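Long-range contacts in 2-hydroxyisobutyryl-CoA synthetase (Aquincola tertiaricarbonis, PDB 6HE2), which belongs to the ANL superfamily of AMP-binding enzymes, combining a large AMP-binding region with a smaller C-terminal domain: residues A[224-229]-A[262-267]; A[219-224]-A[250-255]. All coordinates share one frame; numbering follows the deposited sequence.

In the fold
Going along the chain from the N terminus, strand 217-220 of the parallel sheet turns at Thr221 into helix 222-234. Neighbouring strand 246-249 then leads through the 250-255 loop into helix 258-268. Contact 2 joins the end of the first strand and the start of its helix to the loop after the second strand, closing a loop of 25 residues. Contact 1 packs the two following helices together and closes one of 32. The contacts cross rather than nest, because their segments alternate. They share Tyr224 and touch where Ile264 CD1 meets Pro222 O at 3.7 Å. Both reach coenzyme A, while contact 2 also reaches 8LE.

Contact 1. Residues A[224-229]-A[262-267]. With COA (coenzyme A), chain E.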
loop_
_atom_site.group_PDB
_atom_site.type_symbol
_atom_site.label_atom_id
_atom_site.label_comp_id
_atom_site.label_asym_id
_atom_site.label_seq_id
_atom_site.Cartn_x
_atom_site.Cartn_y
_atom_site.Cartn_z
ATOM N N TYR A 224 9.367 -9.054 -11.421
ATOM C CA TYR A 224 7.985 -9.430 -11.154
ATOM C C TYR A 224 7.162 -9.468 -12.472
ATOM O O TYR A 224 6.379 -10.401 -12.661
ATOM C CB TYR A 224 7.310 -8.598 -10.038
ATOM C CG TYR A 224 5.884 -9.058 -9.815
ATOM C CD1 TYR A 224 5.615 -10.282 -9.197
ATOM C CD2 TYR A 224 4.809 -8.342 -10.344
ATOM C CE1 TYR A 224 4.311 -10.766 -9.090
ATOM C CE2 TYR A 224 3.500 -8.810 -10.228
ATOM C CZ TYR A 224 3.257 -10.029 -9.613
ATOM O OH TYR A 224 1.967 -10.507 -9.537
ATOM N N ALA A 225 7.381 -8.494 -13.389
ATOM C CA ALA A 225 6.730 -8.471 -14.715
ATOM C C ALA A 225 7.088 -9.748 -15.539
ATOM O O ALA A 225 6.214 -10.317 -16.198
ATOM C CB ALA A 225 7.135 -7.223 -15.480
ATOM N N ILE A 226 8.351 -10.221 -15.466
ATOM C CA ILE A 226 8.774 -11.466 -16.145
ATOM C C ILE A 226 8.013 -12.670 -15.519
ATOM O O ILE A 226 7.462 -13.481 -16.256
ATOM C CB ILE A 226 10.331 -11.618 -16.138
ATOM C CG1 ILE A 226 10.996 -10.544 -17.028
ATOM C CG2 ILE A 226 10.807 -13.048 -16.526
ATOM C CD1 ILE A 226 12.480 -10.251 -16.726
ATOM N N HIS A 227 7.937 -12.744 -14.181
ATOM C CA HIS A 227 7.206 -13.786 -13.441
ATOM C C HIS A 227 5.689 -13.766 -13.747
ATOM O O HIS A 227 5.081 -14.827 -13.873
ATOM C CB HIS A 227 7.428 -13.623 -11.918
ATOM C CG HIS A 227 6.612 -14.566 -11.085
ATOM N ND1 HIS A 227 5.445 -14.156 -10.476
ATOM C CD2 HIS A 227 6.807 -15.874 -10.811
ATOM C CE1 HIS A 227 4.977 -15.218 -9.840
ATOM N NE2 HIS A 227 5.755 -16.273 -10.016
ATOM N N LEU A 228 5.077 -12.564 -13.809
ATOM C CA LEU A 228 3.662 -12.419 -14.107
ATOM C C LEU A 228 3.338 -12.878 -15.556
ATOM O O LEU A 228 2.297 -13.499 -15.777
ATOM C CB LEU A 228 3.208 -10.975 -13.846
ATOM C CG LEU A 228 1.704 -10.713 -13.942
ATOM C CD1 LEU A 228 0.924 -11.420 -12.803
ATOM C CD2 LEU A 228 1.429 -9.240 -13.994
ATOM N N ALA A 229 4.257 -12.627 -16.515
ATOM C CA ALA A 229 4.110 -13.065 -17.902
ATOM C C ALA A 229 4.089 -14.598 -17.976
ATOM O O ALA A 229 3.294 -15.171 -18.723
ATOM C CB ALA A 229 5.225 -12.489 -18.765
ATOM N N ASP A 262 13.780 -5.584 -23.775
ATOM C CA ASP A 262 13.267 -6.150 -25.031
ATOM C C ASP A 262 12.344 -7.360 -24.835
ATOM O O ASP A 262 11.340 -7.468 -25.535
ATOM C CB ASP A 262 14.426 -6.500 -26.008
ATOM C CG ASP A 262 15.180 -5.290 -26.551
ATOM O OD1 ASP A 262 14.831 -4.143 -26.165
ATOM O OD2 ASP A 262 16.136 -5.489 -27.337
ATOM N N ARG A 263 12.684 -8.256 -23.900
ATOM C CA ARG A 263 11.881 -9.442 -23.595
ATOM C C ARG A 263 10.537 -9.027 -22.970
ATOM O O ARG A 263 9.502 -9.553 -23.373
ATOM C CB ARG A 263 12.675 -10.419 -22.698
ATOM C CG ARG A 263 11.928 -11.699 -22.290
ATOM C CD ARG A 263 12.585 -12.372 -21.087
ATOM N NE ARG A 263 11.822 -13.524 -20.592
ATOM C CZ ARG A 263 12.228 -14.329 -19.612
ATOM N NH1 ARG A 263 13.388 -14.112 -19.002
ATOM N NH2 ARG A 263 11.471 -15.349 -19.226
ATOM N N ILE A 264 10.546 -8.052 -22.035
ATOM C CA ILE A 264 9.322 -7.552 -21.391
ATOM C C ILE A 264 8.437 -6.792 -22.402
ATOM O O ILE A 264 7.212 -6.986 -22.416
ATOM C CB ILE A 264 9.610 -6.722 -20.116
ATOM C CG1 ILE A 264 10.471 -7.523 -19.112
ATOM C CG2 ILE A 264 8.295 -6.246 -19.471
ATOM C CD1 ILE A 264 11.074 -6.695 -17.985
ATOM N N GLU A 265 9.064 -5.929 -23.240
ATOM C CA GLU A 265 8.344 -5.176 -24.277
ATOM C C GLU A 265 7.677 -6.143 -25.256
ATOM O O GLU A 265 6.520 -5.942 -25.592
ATOM C CB GLU A 265 9.256 -4.175 -25.007
ATOM C CG GLU A 265 9.662 -2.988 -24.151
ATOM C CD GLU A 265 10.216 -1.779 -24.881
ATOM O OE1 GLU A 265 10.740 -1.933 -26.007
ATOM O OE2 GLU A 265 10.145 -0.670 -24.310
ATOM N N GLU A 266 8.372 -7.228 -25.641
ATOM C CA GLU A 266 7.827 -8.267 -26.524
ATOM C C GLU A 266 6.718 -9.076 -25.822
ATOM O O GLU A 266 5.675 -9.309 -26.436
ATOM C CB GLU A 266 8.944 -9.180 -27.061
ATOM C CG GLU A 266 8.488 -10.424 -27.825
ATOM C CD GLU A 266 7.482 -10.247 -28.951
ATOM O OE1 GLU A 266 7.667 -9.333 -29.787
ATOM O OE2 GLU A 266 6.514 -11.039 -29.002
ATOM N N ALA A 267 6.938 -9.498 -24.552
ATOM C CA ALA A 267 5.958 -10.287 -23.787
ATOM C C ALA A 267 4.613 -9.587 -23.585
ATOM O O ALA A 267 3.581 -10.247 -23.636
ATOM C CB ALA A 267 6.534 -10.699 -22.443
HETATM N N1A COA E . 9.126 -10.265 -7.316
HETATM C C2A COA E . 8.249 -10.316 -6.306
HETATM N N3A COA E . 7.579 -11.372 -5.829
HETATM C C4A COA E . 7.876 -12.486 -6.522
HETATM C C5A COA E . 8.736 -12.583 -7.604
HETATM C C6A COA E . 9.408 -11.402 -7.995
HETATM N N6A COA E . 10.357 -11.362 -8.937
HETATM N N7A COA E . 8.795 -13.889 -8.069
HETATM C C8A COA E . 8.004 -14.545 -7.253
HETATM N N9A COA E . 7.427 -13.764 -6.285
HETATM C C1B COA E . 6.579 -14.196 -5.171
HETATM C C2B COA E . 5.080 -14.253 -5.493
HETATM O O2B COA E . 4.284 -13.869 -4.375
HETATM C C3B COA E . 4.928 -15.727 -5.858
HETATM O O3B COA E . 3.583 -16.231 -5.733
HETATM P P3B COA E . 2.458 -16.109 -6.888
HETATM O O7A COA E . 2.034 -14.648 -6.947
HETATM O O8A COA E . 1.350 -17.035 -6.491
HETATM O O9A COA E . 3.055 -16.666 -8.159
HETATM C C4B COA E . 5.851 -16.407 -4.852
HETATM O O4B COA E . 6.974 -15.499 -4.775
HETATM C C5B COA E . 6.337 -17.780 -5.248
HETATM O O5B COA E . 6.948 -17.680 -6.549
HETATM P P1A COA E . 7.483 -18.965 -7.337
HETATM O O1A COA E . 8.043 -18.674 -8.681
HETATM O O2A COA E . 6.324 -19.968 -7.485
HETATM O O3A COA E . 8.619 -19.579 -6.400
HETATM P P2A COA E . 9.928 -19.047 -5.653
HETATM O O4A COA E . 9.602 -18.703 -4.247
HETATM O O5A COA E . 10.916 -20.230 -5.648
HETATM O O6A COA E . 10.636 -17.806 -6.444
HETATM C CBP COA E . 12.197 -15.952 -6.081
HETATM C CCP COA E . 11.981 -17.469 -6.032
HETATM C CDP COA E . 13.634 -15.722 -5.589
HETATM C CEP COA E . 12.085 -15.457 -7.531
HETATM C CAP COA E . 11.195 -15.160 -5.198
HETATM O OAP COA E . 10.630 -15.920 -4.138
#
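Arg263 NH2 forms a salt bridge with Glu230, one turn beyond Ile226 on the opposing helix, and the CG2 methyl of Ile226 sits over one face of the same guanidinium. Ile226 CG2 comes to 3.6 Å from Arg263 NH2, offset toward the rim of the flat group. Arg263 can bridge the helices because CG points opposite the backbone N (chi1 179°) and the chain stays extended to NE.

Next to this pair the two isoleucines cross at about a right angle, with Ile226 CG1 3.7 Å from Ile264 CG1. Each turns CG1 to lie beside its own backbone N, chi1 -68° in Ile226, so the two longer branches meet each other. On the flank, Ala225 CB touches Ile264 CG2 at 4.3 Å, and one turn on, Ala229 CB faces Ala267 CB at 4.3 Å. The segments run roughly parallel at 39°, their axes 10.3 Å apart. Phe249 of strand 246-249 touches both Ala225 and Ile264.

The other side of helix 222-234 serves coenzyme A. Its C8A stands 3.9 Å above the plane of the His227 ring, over the centre, while O9A of the 3'-phosphate lies in that plane at the ring's edge. Tyr224 CD1 approaches C2A of coenzyme A at 3.9 Å, and Tyr224 OH is held by Ser203.

Helix 222-234 is the beta-alpha-beta crossover between strands 217-220 and 246-249, and helix 258-268 the next, to strand 271-274. No hydrogen bond links the segments, which meet mainly through apolar atoms; just beyond them Tyr268 OH is hydrogen-bonded to Ala225 O, while His227 and Tyr224 meet coenzyme A.

Contact 2. Residues A[219-224]-A[250-255]; sequences YGTPSY and SGEPGA. With 8LE ([[(2~{R},3~{S},4~{R},5~{R})-5-(6-aminopurin-9-yl)-3,4-bis(oxidanyl)oxolan-2-yl]methoxy-oxidanyl-phosphoryl] 2-methyl-2-oxidanyl-propanoate), chain D; COA (coenzyme A), chain E.
Glu252 and Pro222 slide past each other in opposite directions, Glu252 CG lying 3.6 Å from Pro222 CD. At the start of helix 222-234, Ser223 grips Glu252 OE2 twice from the same face of the carboxylate. Ser223 OG donates to the syn lone pair of OE2 at 2.9 Å, whereas Ser223 N, 3.2 Å from OE2, comes from 40° out of the plane. Glu252 CG sits between its own N and carbonyl carbon (chi1 53°), and the extended chain beyond it carries the carboxylate past Pro222 to Ser223.

Ser223 OG also accepts from N6A of coenzyme A at 2.9 Å, linking adenine, serine and glutamate in series. Thr221, crossing Glu252 at about a right angle, is the N-cap, its OG1 accepting from Tyr224 N at 3.1 Å.

At the other end, Ser250 OG lies in the plane of the Tyr219 ring, at its edge, and is hydrogen-bonded to Tyr219 OH at 2.7 Å. Ser250 OG is also hydrogen-bonded to OAF of 8LE at 2.7 Å, and a water bridges Tyr219 OH to Ser250 O. The contact thus lies between two ligand sites.

The Tyr219 ring meets Phe248 on adjacent parallel strand 246-249. Pro222 and Ala255 both pack on Phe249, and Ala255 also reaches strand 271-274.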
loop_
_atom_site.group_PDB
_atom_site.type_symbol
_atom_site.label_atom_id
_atom_site.label_comp_id
_atom_site.label_asym_id
_atom_site.label_seq_id
_atom_site.Cartn_x
_atom_site.Cartn_y
_atom_site.Cartn_z
ATOM N N TYR A 219 2.803 -0.825 -12.929
ATOM C CA TYR A 219 3.977 -0.529 -12.131
ATOM C C TYR A 219 4.372 -1.769 -11.332
ATOM O O TYR A 219 3.515 -2.434 -10.755
ATOM C CB TYR A 219 3.743 0.676 -11.179
ATOM C CG TYR A 219 4.871 0.839 -10.185
ATOM C CD1 TYR A 219 6.046 1.494 -10.538
ATOM C CD2 TYR A 219 4.816 0.227 -8.933
ATOM C CE1 TYR A 219 7.116 1.591 -9.643
ATOM C CE2 TYR A 219 5.878 0.308 -8.038
ATOM C CZ TYR A 219 7.018 1.005 -8.391
ATOM O OH TYR A 219 8.039 1.111 -7.491
ATOM N N GLY A 220 5.673 -2.009 -11.247
ATOM C CA GLY A 220 6.255 -3.082 -10.445
ATOM C C GLY A 220 7.761 -3.103 -10.588
ATOM O O GLY A 220 8.389 -2.057 -10.780
ATOM N N THR A 221 8.344 -4.309 -10.528
ATOM C CA THR A 221 9.774 -4.532 -10.734
ATOM C C THR A 221 9.911 -5.275 -12.074
ATOM O O THR A 221 8.967 -5.987 -12.454
ATOM C CB THR A 221 10.373 -5.374 -9.591
ATOM O OG1 THR A 221 9.756 -6.656 -9.550
ATOM C CG2 THR A 221 10.291 -4.696 -8.237
ATOM N N PRO A 222 11.054 -5.156 -12.802
ATOM C CA PRO A 222 11.205 -5.928 -14.048
ATOM C C PRO A 222 11.065 -7.438 -13.825
ATOM O O PRO A 222 10.412 -8.108 -14.636
ATOM C CB PRO A 222 12.618 -5.552 -14.543
ATOM C CG PRO A 222 12.932 -4.249 -13.849
ATOM C CD PRO A 222 12.263 -4.346 -12.520
ATOM N N SER A 223 11.654 -7.976 -12.723
ATOM C CA SER A 223 11.601 -9.425 -12.408
ATOM C C SER A 223 10.171 -9.892 -12.121
ATOM O O SER A 223 9.815 -11.005 -12.508
ATOM C CB SER A 223 12.521 -9.791 -11.243
ATOM O OG SER A 223 12.051 -9.262 -10.010
ATOM N N TYR A 224 9.367 -9.054 -11.421
ATOM C CA TYR A 224 7.985 -9.430 -11.154
ATOM C C TYR A 224 7.162 -9.468 -12.472
ATOM O O TYR A 224 6.379 -10.401 -12.661
ATOM C CB TYR A 224 7.310 -8.598 -10.038
ATOM C CG TYR A 224 5.884 -9.058 -9.815
ATOM C CD1 TYR A 224 5.615 -10.282 -9.197
ATOM C CD2 TYR A 224 4.809 -8.342 -10.344
ATOM C CE1 TYR A 224 4.311 -10.766 -9.090
ATOM C CE2 TYR A 224 3.500 -8.810 -10.228
ATOM C CZ TYR A 224 3.257 -10.029 -9.613
ATOM O OH TYR A 224 1.967 -10.507 -9.537
ATOM N N SER A 250 10.734 0.280 -10.975
ATOM C CA SER A 250 11.724 0.795 -10.010
ATOM C C SER A 250 12.094 -0.300 -8.971
ATOM O O SER A 250 11.376 -1.283 -8.835
ATOM C CB SER A 250 11.240 2.089 -9.347
ATOM O OG SER A 250 10.511 1.860 -8.151
ATOM N N GLY A 251 13.224 -0.132 -8.291
ATOM C CA GLY A 251 13.643 -1.023 -7.215
ATOM C C GLY A 251 14.820 -1.932 -7.491
ATOM O O GLY A 251 15.495 -2.373 -6.558
ATOM N N GLU A 252 15.067 -2.234 -8.760
ATOM C CA GLU A 252 16.142 -3.146 -9.167
ATOM C C GLU A 252 16.519 -2.885 -10.616
ATOM O O GLU A 252 15.701 -2.309 -11.339
ATOM C CB GLU A 252 15.707 -4.630 -8.969
ATOM C CG GLU A 252 14.395 -4.998 -9.639
ATOM C CD GLU A 252 13.943 -6.440 -9.534
ATOM O OE1 GLU A 252 13.551 -6.872 -8.426
ATOM O OE2 GLU A 252 13.866 -7.100 -10.594
ATOM N N PRO A 253 17.723 -3.303 -11.080
ATOM C CA PRO A 253 18.060 -3.104 -12.501
ATOM C C PRO A 253 17.247 -4.009 -13.420
ATOM O O PRO A 253 16.658 -4.996 -12.962
ATOM C CB PRO A 253 19.550 -3.446 -12.570
ATOM C CG PRO A 253 19.768 -4.399 -11.450
ATOM C CD PRO A 253 18.821 -3.979 -10.354
ATOM N N GLY A 254 17.225 -3.657 -14.708
ATOM C CA GLY A 254 16.499 -4.397 -15.729
ATOM C C GLY A 254 15.853 -3.544 -16.799
ATOM O O GLY A 254 15.890 -3.915 -17.974
ATOM N N ALA A 255 15.260 -2.386 -16.423
ATOM C CA ALA A 255 14.525 -1.575 -17.410
ATOM C C ALA A 255 15.442 -0.820 -18.399
ATOM O O ALA A 255 14.945 -0.381 -19.436
ATOM C CB ALA A 255 13.513 -0.656 -16.743
HETATM C C2 8LE D . 18.975 0.098 -11.069
HETATM C CAA 8LE D . 12.012 3.427 -3.885
HETATM C CAZ 8LE D . 12.679 2.504 -4.914
HETATM C CAB 8LE D . 13.641 3.262 -5.827
HETATM O OAF 8LE D . 11.674 1.886 -5.747
HETATM C CAS 8LE D . 13.475 1.475 -4.133
HETATM O OAD 8LE D . 13.177 0.288 -4.154
HETATM O OAQ 8LE D . 14.610 1.942 -3.352
HETATM P PBC 8LE D . 15.412 1.112 -2.229
HETATM O OAI 8LE D . 14.594 -0.059 -1.730
HETATM O OAE 8LE D . 15.785 2.022 -1.085
HETATM O "O5'" 8LE D . 16.798 0.613 -2.888
HETATM C "C5'" 8LE D . 17.601 1.541 -3.626
HETATM C "C4'" 8LE D . 18.687 0.796 -4.389
HETATM O "O4'" 8LE D . 18.090 -0.147 -5.294
HETATM C "C3'" 8LE D . 19.467 1.740 -5.291
HETATM O "O3'" 8LE D . 20.533 2.417 -4.620
HETATM C "C2'" 8LE D . 19.887 0.862 -6.462
HETATM O "O2'" 8LE D . 21.055 0.102 -6.133
HETATM C "C1'" 8LE D . 18.729 -0.125 -6.582
HETATM N N9 8LE D . 17.770 0.356 -7.624
HETATM C C8 8LE D . 16.572 0.926 -7.393
HETATM N N7 8LE D . 15.992 1.257 -8.569
HETATM C C5 8LE D . 16.859 0.941 -9.551
HETATM C C4 8LE D . 17.977 0.363 -8.953
HETATM N N3 8LE D . 19.025 -0.031 -9.733
HETATM N N1 8LE D . 17.889 0.620 -11.672
HETATM C C6 8LE D . 16.832 1.062 -10.943
HETATM N N6 8LE D . 15.756 1.579 -11.573
HETATM N N1A COA E . 9.126 -10.265 -7.316
HETATM C C2A COA E . 8.249 -10.316 -6.306
HETATM N N3A COA E . 7.579 -11.372 -5.829
HETATM C C4A COA E . 7.876 -12.486 -6.522
HETATM C C5A COA E . 8.736 -12.583 -7.604
HETATM C C6A COA E . 9.408 -11.402 -7.995
HETATM N N6A COA E . 10.357 -11.362 -8.937
HETATM N N7A COA E . 8.795 -13.889 -8.069
HETATM C C8A COA E . 8.004 -14.545 -7.253
HETATM N N9A COA E . 7.427 -13.764 -6.285
HETATM C C1B COA E . 6.579 -14.196 -5.171
HETATM C C2B COA E . 5.080 -14.253 -5.493
HETATM O O2B COA E . 4.284 -13.869 -4.375
HETATM C C3B COA E . 4.928 -15.727 -5.858
HETATM O O3B COA E . 3.583 -16.231 -5.733
HETATM P P3B COA E . 2.458 -16.109 -6.888
HETATM O O7A COA E . 2.034 -14.648 -6.947
HETATM O O8A COA E . 1.350 -17.035 -6.491
HETATM O O9A COA E . 3.055 -16.666 -8.159
HETATM C C4B COA E . 5.851 -16.407 -4.852
HETATM O O4B COA E . 6.974 -15.499 -4.775
HETATM C C5B COA E . 6.337 -17.780 -5.248
HETATM O O5B COA E . 6.948 -17.680 -6.549
HETATM P P1A COA E . 7.483 -18.965 -7.337
HETATM O O1A COA E . 8.043 -18.674 -8.681
HETATM O O2A COA E . 6.324 -19.968 -7.485
HETATM O O3A COA E . 8.619 -19.579 -6.400
HETATM P P2A COA E . 9.928 -19.047 -5.653
HETATM O O4A COA E . 9.602 -18.703 -4.247
HETATM O O5A COA E . 10.916 -20.230 -5.648
HETATM O O6A COA E . 10.636 -17.806 -6.444
HETATM C CBP COA E . 12.197 -15.952 -6.081
HETATM C CCP COA E . 11.981 -17.469 -6.032
HETATM C CDP COA E . 13.634 -15.722 -5.589
HETATM C CEP COA E . 12.085 -15.457 -7.531
HETATM C CAP COA E . 11.195 -15.160 -5.198
HETATM O OAP COA E . 10.630 -15.920 -4.138
HETATM O O HOH W 1 9.226 -1.540 -7.108
#